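Long-range contacts in flagellar hook-associated protein (PDB 4UT1), which probably serves as a structural junction protein of the bacterial flagellum, associated with the hook: residues 254-259 / 343-348; 354-359 / 420-425. One frame throughout, in Å; residues are numbered along the deposited sequence.

Interaction 1. Residues 254-259 / 343-348; sequences PSDPSE and AVYANQ. With EDO (1,2-ethanediol), chain L.
One face of the Y345 ring carries P257, whose CD sits 3.4 Å from the ring centroid and 7° off its normal, a proline CH-pi contact. At the ring edge, in its plane, water 1 lies 2.7 Å from Y345 OH, while the D256 carboxylate, only 19° from parallel with the ring, brings D256 OD1 obliquely to 3.8 Å from Y345 CE2. P257 belongs to the type I turn D256-E259 in the loop between strands 244-252 and 260-265; the tyrosine comes from 343-346, an outermost strand of a five-stranded antiparallel sheet. Its CG stands anti to the carbonyl carbon (chi1 -58°), which carries the ring out over the turn. Within the type I turn, D256 OD1 also accepts from S258 N, an Asx turn, and from S258 OG, both from the same face of the carboxylate; OD2 forms a salt bridge with R428. Farther along, P254 CB packs against Q348 CB at 3.7 Å, and the N347 amide, held through OD1 by N349 N, brings ND2 alongside S255 CB. One direct hydrogen bond joins the segments: Q348 N donates to P254 O at 2.9 Å, tilted from the carbonyl plane, and N347 CA touches P254 O at 3.3 Å.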
ATOM      1  N   PRO A 254       8.792 -19.017   5.485  1.00 19.45           N
ATOM      2  CA  PRO A 254       9.835 -18.911   4.459  1.00 19.19           C
ATOM      3  C   PRO A 254       9.616 -17.706   3.535  1.00 18.56           C
ATOM      4  O   PRO A 254      10.552 -17.290   2.858  1.00 20.59           O
ATOM      5  CB  PRO A 254       9.723 -20.235   3.686  1.00 20.22           C
ATOM      6  CG  PRO A 254       8.338 -20.740   3.951  1.00 22.16           C
ATOM      7  CD  PRO A 254       7.911 -20.180   5.302  1.00 18.44           C
ATOM      8  N   SER A 255       8.412 -17.144   3.528  1.00 18.04           N
ATOM      9  CA  SER A 255       8.128 -16.009   2.642  1.00 13.77           C
ATOM     10  C   SER A 255       8.071 -14.665   3.373  1.00 16.26           C
ATOM     11  O   SER A 255       8.094 -13.596   2.750  1.00 15.53           O
ATOM     12  CB  SER A 255       6.822 -16.251   1.880  1.00 16.10           C
ATOM     13  OG  SER A 255       5.701 -16.267   2.741  1.00 20.19           O
ATOM     14  N   ASP A 256       8.013 -14.708   4.695  1.00 13.88           N
ATOM     15  CA  ASP A 256       7.906 -13.482   5.482  1.00 13.57           C
ATOM     16  C   ASP A 256       8.341 -13.768   6.912  1.00 15.80           C
ATOM     17  O   ASP A 256       7.576 -14.327   7.692  1.00 16.89           O
ATOM     18  CB  ASP A 256       6.473 -12.950   5.447  1.00 15.04           C
ATOM     19  CG  ASP A 256       6.288 -11.660   6.262  1.00 16.30           C
ATOM     20  OD1 ASP A 256       7.243 -11.180   6.926  1.00 14.92           O
ATOM     21  OD2 ASP A 256       5.163 -11.122   6.229  1.00 16.10           O
ATOM     22  N   PRO A 257       9.575 -13.373   7.259  1.00 15.44           N
ATOM     23  CA  PRO A 257      10.171 -13.734   8.548  1.00 17.51           C
ATOM     24  C   PRO A 257       9.528 -13.007   9.715  1.00 16.65           C
ATOM     25  O   PRO A 257       9.782 -13.373  10.858  1.00 18.75           O
ATOM     26  CB  PRO A 257      11.636 -13.309   8.386  1.00 15.80           C
ATOM     27  CG  PRO A 257      11.590 -12.212   7.413  1.00 16.16           C
ATOM     28  CD  PRO A 257      10.483 -12.544   6.449  1.00 19.14           C
ATOM     29  N   SER A 258       8.720 -11.985   9.439  1.00 13.67           N
ATOM     30  CA  SER A 258       7.977 -11.312  10.503  1.00 14.03           C
ATOM     31  C   SER A 258       6.750 -12.129  10.928  1.00 15.31           C
ATOM     32  O   SER A 258       6.107 -11.834  11.940  1.00 13.46           O
ATOM     33  CB  SER A 258       7.553  -9.898  10.053  1.00 13.39           C
ATOM     34  OG  SER A 258       6.427  -9.939   9.196  1.00 12.87           O
ATOM     35  N   GLU A 259       6.429 -13.163  10.155  1.00 12.08           N
ATOM     36  CA  GLU A 259       5.257 -13.977  10.429  1.00 12.24           C
ATOM     37  C   GLU A 259       5.636 -15.437  10.626  1.00 12.45           C
ATOM     38  O   GLU A 259       6.363 -16.015   9.818  1.00 12.32           O
ATOM     39  CB  GLU A 259       4.238 -13.854   9.305  1.00 12.87           C
ATOM     40  CG  GLU A 259       3.756 -12.406   9.131  1.00 14.78           C
ATOM     41  CD  GLU A 259       2.605 -12.256   8.163  1.00 14.31           C
ATOM     42  OE1 GLU A 259       2.368 -13.172   7.336  1.00 15.31           O
ATOM     43  OE2 GLU A 259       1.929 -11.200   8.238  1.00 13.75           O
ATOM     44  N   ALA A 343       9.567  -3.547   0.917  1.00 17.77           N
ATOM     45  CA  ALA A 343      10.255  -4.645   1.560  1.00 17.14           C
ATOM     46  C   ALA A 343      10.280  -5.816   0.601  1.00 14.96           C
ATOM     47  O   ALA A 343       9.258  -6.133  -0.019  1.00 16.38           O
ATOM     48  CB  ALA A 343       9.570  -5.027   2.873  1.00 19.94           C
ATOM     49  N   VAL A 344      11.442  -6.454   0.485  1.00 15.46           N
ATOM     50  CA  VAL A 344      11.590  -7.628  -0.368  1.00 13.95           C
ATOM     51  C   VAL A 344      12.315  -8.745   0.391  1.00 14.86           C
ATOM     52  O   VAL A 344      13.379  -8.529   0.974  1.00 17.01           O
ATOM     53  CB  VAL A 344      12.357  -7.311  -1.664  1.00 20.07           C
ATOM     54  CG1 VAL A 344      12.411  -8.547  -2.562  1.00 17.06           C
ATOM     55  CG2 VAL A 344      11.714  -6.135  -2.393  1.00 15.00           C
ATOM     56  N   TYR A 345      11.705  -9.920   0.413  1.00 12.62           N
ATOM     57  CA  TYR A 345      12.331 -11.110   0.992  1.00 12.60           C
ATOM     58  C   TYR A 345      12.543 -12.178  -0.065  1.00 15.70           C
ATOM     59  O   TYR A 345      11.598 -12.547  -0.754  1.00 14.42           O
ATOM     60  CB  TYR A 345      11.472 -11.715   2.106  1.00 16.26           C
ATOM     61  CG  TYR A 345      11.172 -10.791   3.251  1.00 17.51           C
ATOM     62  CD1 TYR A 345      12.162 -10.438   4.147  1.00 19.60           C
ATOM     63  CD2 TYR A 345       9.896 -10.273   3.434  1.00 15.81           C
ATOM     64  CE1 TYR A 345      11.895  -9.590   5.197  1.00 20.18           C
ATOM     65  CE2 TYR A 345       9.619  -9.432   4.478  1.00 18.47           C
ATOM     66  CZ  TYR A 345      10.625  -9.095   5.360  1.00 19.26           C
ATOM     67  OH  TYR A 345      10.367  -8.258   6.410  1.00 20.68           O
ATOM     68  N   ALA A 346      13.762 -12.698  -0.172  1.00 15.41           N
ATOM     69  CA  ALA A 346      13.976 -13.904  -0.964  1.00 15.94           C
ATOM     70  C   ALA A 346      13.387 -15.083  -0.183  1.00 18.39           C
ATOM     71  O   ALA A 346      13.657 -15.242   1.007  1.00 20.88           O
ATOM     72  CB  ALA A 346      15.448 -14.111  -1.255  1.00 18.77           C
ATOM     73  N   ASN A 347      12.518 -15.855  -0.824  1.00 16.06           N
ATOM     74  CA  ASN A 347      11.873 -16.976  -0.158  1.00 16.19           C
ATOM     75  C   ASN A 347      12.944 -17.948   0.323  1.00 18.74           C
ATOM     76  O   ASN A 347      13.949 -18.148  -0.353  1.00 20.96           O
ATOM     77  CB  ASN A 347      10.872 -17.662  -1.097  1.00 18.20           C
ATOM     78  CG  ASN A 347      10.045 -18.735  -0.401  1.00 20.09           C
ATOM     79  OD1 ASN A 347      10.560 -19.785  -0.027  1.00 18.34           O
ATOM     80  ND2 ASN A 347       8.748 -18.484  -0.255  1.00 18.63           N
ATOM     81  N   GLN A 348      12.742 -18.527   1.501  1.00 19.93           N
ATOM     82  CA  GLN A 348      13.763 -19.386   2.089  1.00 19.54           C
ATOM     83  C   GLN A 348      13.962 -20.669   1.275  1.00 21.57           C
ATOM     84  O   GLN A 348      14.973 -21.349   1.419  1.00 20.52           O
ATOM     85  CB  GLN A 348      13.406 -19.733   3.534  1.00 25.31           C
ATOM     86  CG  GLN A 348      13.593 -18.575   4.513  1.00 32.86           C
ATOM     87  CD  GLN A 348      15.049 -18.137   4.638  1.00 40.19           C
ATOM     88  OE1 GLN A 348      15.657 -17.670   3.670  1.00 36.47           O
ATOM     89  NE2 GLN A 348      15.613 -18.291   5.835  1.00 42.80           N
TER
HETATM   90  C1  EDO L1638      13.272  -6.617   3.474  1.00 20.96           C
HETATM   91  O1  EDO L1638      13.460  -5.510   2.573  1.00 19.52           O
HETATM   92  C2  EDO L1638      13.903  -6.353   4.837  1.00 25.55           C
HETATM   93  O2  EDO L1638      15.335  -6.373   4.773  1.00 20.57           O
HETATM   94  O   HOH W   1       7.703  -7.847   6.580  1.00 23.40           O

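Interaction 2. Residues 354-359 / 420-425. With EDO (1,2-ethanediol), chain T.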
ATOM      1  N   ALA A 354      19.835 -14.838  -6.751  1.00 25.40           N
ATOM      2  CA  ALA A 354      19.465 -13.511  -7.229  1.00 23.03           C
ATOM      3  C   ALA A 354      18.859 -12.676  -6.098  1.00 21.69           C
ATOM      4  O   ALA A 354      18.319 -13.225  -5.138  1.00 19.54           O
ATOM      5  CB  ALA A 354      18.499 -13.611  -8.394  1.00 21.33           C
ATOM      6  N   THR A 355      18.983 -11.357  -6.234  1.00 19.95           N
ATOM      7  CA  THR A 355      18.401 -10.386  -5.316  1.00 25.06           C
ATOM      8  C   THR A 355      17.423  -9.492  -6.073  1.00 22.36           C
ATOM      9  O   THR A 355      17.629  -9.176  -7.244  1.00 22.28           O
ATOM     10  CB  THR A 355      19.477  -9.498  -4.648  1.00 24.10           C
ATOM     11  OG1 THR A 355      20.239  -8.831  -5.659  1.00 33.32           O
ATOM     12  CG2 THR A 355      20.410 -10.327  -3.797  1.00 24.99           C
ATOM     13  N   LEU A 356      16.356  -9.083  -5.403  1.00 20.13           N
ATOM     14  CA  LEU A 356      15.337  -8.272  -6.048  1.00 17.37           C
ATOM     15  C   LEU A 356      15.172  -6.935  -5.344  1.00 18.51           C
ATOM     16  O   LEU A 356      15.172  -6.867  -4.121  1.00 14.58           O
ATOM     17  CB  LEU A 356      14.005  -9.018  -6.070  1.00 16.77           C
ATOM     18  CG  LEU A 356      12.780  -8.280  -6.601  1.00 15.63           C
ATOM     19  CD1 LEU A 356      12.887  -8.013  -8.123  1.00 18.57           C
ATOM     20  CD2 LEU A 356      11.536  -9.090  -6.288  1.00 16.59           C
ATOM     21  N   SER A 357      15.048  -5.875  -6.131  1.00 19.52           N
ATOM     22  CA  SER A 357      14.700  -4.567  -5.600  1.00 21.66           C
ATOM     23  C   SER A 357      13.479  -4.080  -6.368  1.00 21.68           C
ATOM     24  O   SER A 357      13.293  -4.439  -7.536  1.00 21.28           O
ATOM     25  CB  SER A 357      15.869  -3.589  -5.719  1.00 23.04           C
ATOM     26  OG  SER A 357      16.250  -3.405  -7.069  1.00 30.52           O
ATOM     27  N   VAL A 358      12.637  -3.286  -5.712  1.00 16.51           N
ATOM     28  CA  VAL A 358      11.356  -2.891  -6.285  1.00 15.27           C
ATOM     29  C   VAL A 358      11.116  -1.399  -6.074  1.00 18.74           C
ATOM     30  O   VAL A 358      11.461  -0.864  -5.029  1.00 16.92           O
ATOM     31  CB  VAL A 358      10.189  -3.697  -5.656  1.00 15.36           C
ATOM     32  CG1 VAL A 358       8.864  -3.318  -6.278  1.00 15.08           C
ATOM     33  CG2 VAL A 358      10.433  -5.208  -5.802  1.00 18.07           C
ATOM     34  N   SER A 359      10.545  -0.732  -7.069  1.00 17.88           N
ATOM     35  CA  SER A 359      10.098   0.647  -6.885  1.00 18.20           C
ATOM     36  C   SER A 359       8.744   0.847  -7.548  1.00 18.88           C
ATOM     37  O   SER A 359       8.234  -0.053  -8.221  1.00 16.97           O
ATOM     38  CB  SER A 359      11.124   1.634  -7.441  1.00 19.58           C
ATOM     39  OG  SER A 359      11.288   1.468  -8.835  1.00 21.12           O
ATOM     40  N   ASP A 420      12.260 -20.291  -7.759  1.00 18.71           N
ATOM     41  CA  ASP A 420      12.606 -19.203  -6.854  1.00 18.55           C
ATOM     42  C   ASP A 420      11.443 -18.212  -6.721  1.00 17.64           C
ATOM     43  O   ASP A 420      10.683 -17.979  -7.667  1.00 15.36           O
ATOM     44  CB  ASP A 420      13.865 -18.472  -7.326  1.00 18.13           C
ATOM     45  CG  ASP A 420      15.142 -19.235  -7.022  1.00 18.51           C
ATOM     46  OD1 ASP A 420      15.079 -20.316  -6.394  1.00 20.14           O
ATOM     47  OD2 ASP A 420      16.221 -18.730  -7.400  1.00 21.28           O
ATOM     48  N   SER A 421      11.312 -17.621  -5.541  1.00 16.10           N
ATOM     49  CA  SER A 421      10.235 -16.674  -5.282  1.00 16.88           C
ATOM     50  C   SER A 421      10.743 -15.535  -4.400  1.00 15.74           C
ATOM     51  O   SER A 421      11.653 -15.741  -3.597  1.00 15.68           O
ATOM     52  CB  SER A 421       9.053 -17.376  -4.597  1.00 22.23           C
ATOM     53  OG  SER A 421       7.974 -16.487  -4.382  1.00 25.38           O
ATOM     54  N   PHE A 422      10.159 -14.345  -4.575  1.00 14.18           N
ATOM     55  CA  PHE A 422      10.456 -13.181  -3.734  1.00 16.99           C
ATOM     56  C   PHE A 422       9.176 -12.546  -3.201  1.00 13.33           C
ATOM     57  O   PHE A 422       8.247 -12.255  -3.956  1.00 11.61           O
ATOM     58  CB  PHE A 422      11.269 -12.133  -4.507  1.00 16.99           C
ATOM     59  CG  PHE A 422      12.579 -12.655  -5.025  1.00 15.64           C
ATOM     60  CD1 PHE A 422      12.632 -13.377  -6.210  1.00 18.59           C
ATOM     61  CD2 PHE A 422      13.748 -12.440  -4.322  1.00 19.10           C
ATOM     62  CE1 PHE A 422      13.832 -13.872  -6.681  1.00 16.53           C
ATOM     63  CE2 PHE A 422      14.950 -12.931  -4.787  1.00 19.06           C
ATOM     64  CZ  PHE A 422      14.990 -13.648  -5.969  1.00 17.76           C
ATOM     65  N   THR A 423       9.119 -12.330  -1.891  1.00 11.14           N
ATOM     66  CA  THR A 423       7.982 -11.620  -1.336  1.00 13.02           C
ATOM     67  C   THR A 423       8.188 -10.137  -1.536  1.00 11.58           C
ATOM     68  O   THR A 423       9.249  -9.598  -1.244  1.00 13.69           O
ATOM     69  CB  THR A 423       7.786 -11.913   0.149  1.00 12.38           C
ATOM     70  OG1 THR A 423       7.663 -13.318   0.312  1.00 12.83           O
ATOM     71  CG2 THR A 423       6.517 -11.222   0.662  1.00 12.33           C
ATOM     72  N   VAL A 424       7.167  -9.484  -2.063  1.00 11.38           N
ATOM     73  CA  VAL A 424       7.266  -8.068  -2.352  1.00 12.99           C
ATOM     74  C   VAL A 424       6.178  -7.343  -1.599  1.00 10.85           C
ATOM     75  O   VAL A 424       4.988  -7.567  -1.852  1.00 10.64           O
ATOM     76  CB  VAL A 424       7.140  -7.783  -3.845  1.00 11.77           C
ATOM     77  CG1 VAL A 424       7.174  -6.271  -4.094  1.00 15.72           C
ATOM     78  CG2 VAL A 424       8.264  -8.489  -4.598  1.00 13.67           C
ATOM     79  N   LEU A 425       6.600  -6.492  -0.662  1.00 13.02           N
ATOM     80  CA  LEU A 425       5.688  -5.742   0.194  1.00 11.26           C
ATOM     81  C   LEU A 425       5.930  -4.262  -0.044  1.00 11.50           C
ATOM     82  O   LEU A 425       6.706  -3.628   0.677  1.00 12.96           O
ATOM     83  CB  LEU A 425       5.907  -6.088   1.676  1.00 11.55           C
ATOM     84  CG  LEU A 425       5.955  -7.566   2.095  1.00 11.35           C
ATOM     85  CD1 LEU A 425       6.209  -7.687   3.600  1.00 15.85           C
ATOM     86  CD2 LEU A 425       4.646  -8.271   1.745  1.00 10.38           C
TER
HETATM   87  C1  EDO T1646      14.910  -1.004  -8.375  1.00 25.72           C
HETATM   88  O1  EDO T1646      14.260  -0.078  -7.505  1.00 33.83           O
HETATM   89  C2  EDO T1646      14.324  -0.831  -9.770  1.00 31.44           C
HETATM   90  O2  EDO T1646      12.996  -1.360  -9.780  1.00 31.01           O
HETATM   91  O   HOH W   2      17.425 -16.539  -6.787  1.00 22.50           O
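Strands 356-359 and 421-425 run in the same general direction, 23° apart, with axes 8.7 Å from each other at closest approach. They belong to different antiparallel sheets, the first to the three-stranded sheet with 408-412 and 402-405, the second to the five-stranded sheet with 343-346 and 371-375, so the contact is face-to-face packing of two sheets, as in a beta sandwich. L356 lies nearest F422 and V358 nearest V424, all four pointing inward on alternate positions. L356 bridges F422 and V424. Its CB rests over one face of the F422 ring, 4.2 Å from the centroid and offset toward the rim, while CG, anti to the backbone N (chi1 175°), sends L356 CD2 past the ring to F422 CB at 3.5 Å. The L356 and V424 side chains cross at about a right angle, L356 CD2 meeting V424 CG2 at 3.7 Å. V358 and V424 approach tip to tip, with V358 CG2 3.8 Å from V424 CG1. V344 packs on L356 and V358, and L373 on L356, extending the apolar layer. At the other end, A354 O lies at the edge of the F422 ring, in its plane, 3.4 Å from F422 CE2, and A354 CB faces CZ. Here water 2 accepts from A354 N and donates to D420 OD2 at 2.6 Å; D420 OD1 takes T351 N, and OD2 also accepts from N417 N, fixing the carboxylate. Van der Waals and CH-pi contacts thus hold the middle of the interface, where the fit of the L356, V358 and V424 methyls and the F422 ring probably sets the spacing of the sheets, whereas the polar link between the two segments is the water bridge at the A354-D420 end.

Strand 421-425 is common ground: it pairs with 343-346 in the five-stranded sheet and packs on 356-359 from the neighbouring sheet. Interaction 1 lies at the surface, where a loop of the FlgK helical domain family meets the D2-like domain, and mixes a proline-tyrosine CH-pi contact with a backbone bond and charged groups. Interaction 2 is partly buried, within the D2-like domain, and mainly apolar. The centres of interactions 1 and 2 are about 10 Å apart. T423 joins them from the side of its strand turned away from 356-359: T423 OG1 is 2.5 Å from S255 O, a probable hydrogen bond. V344, by contrast, packs on L356 and V358 of interaction 2, whereas Y345, next along the strand, serves interaction 1.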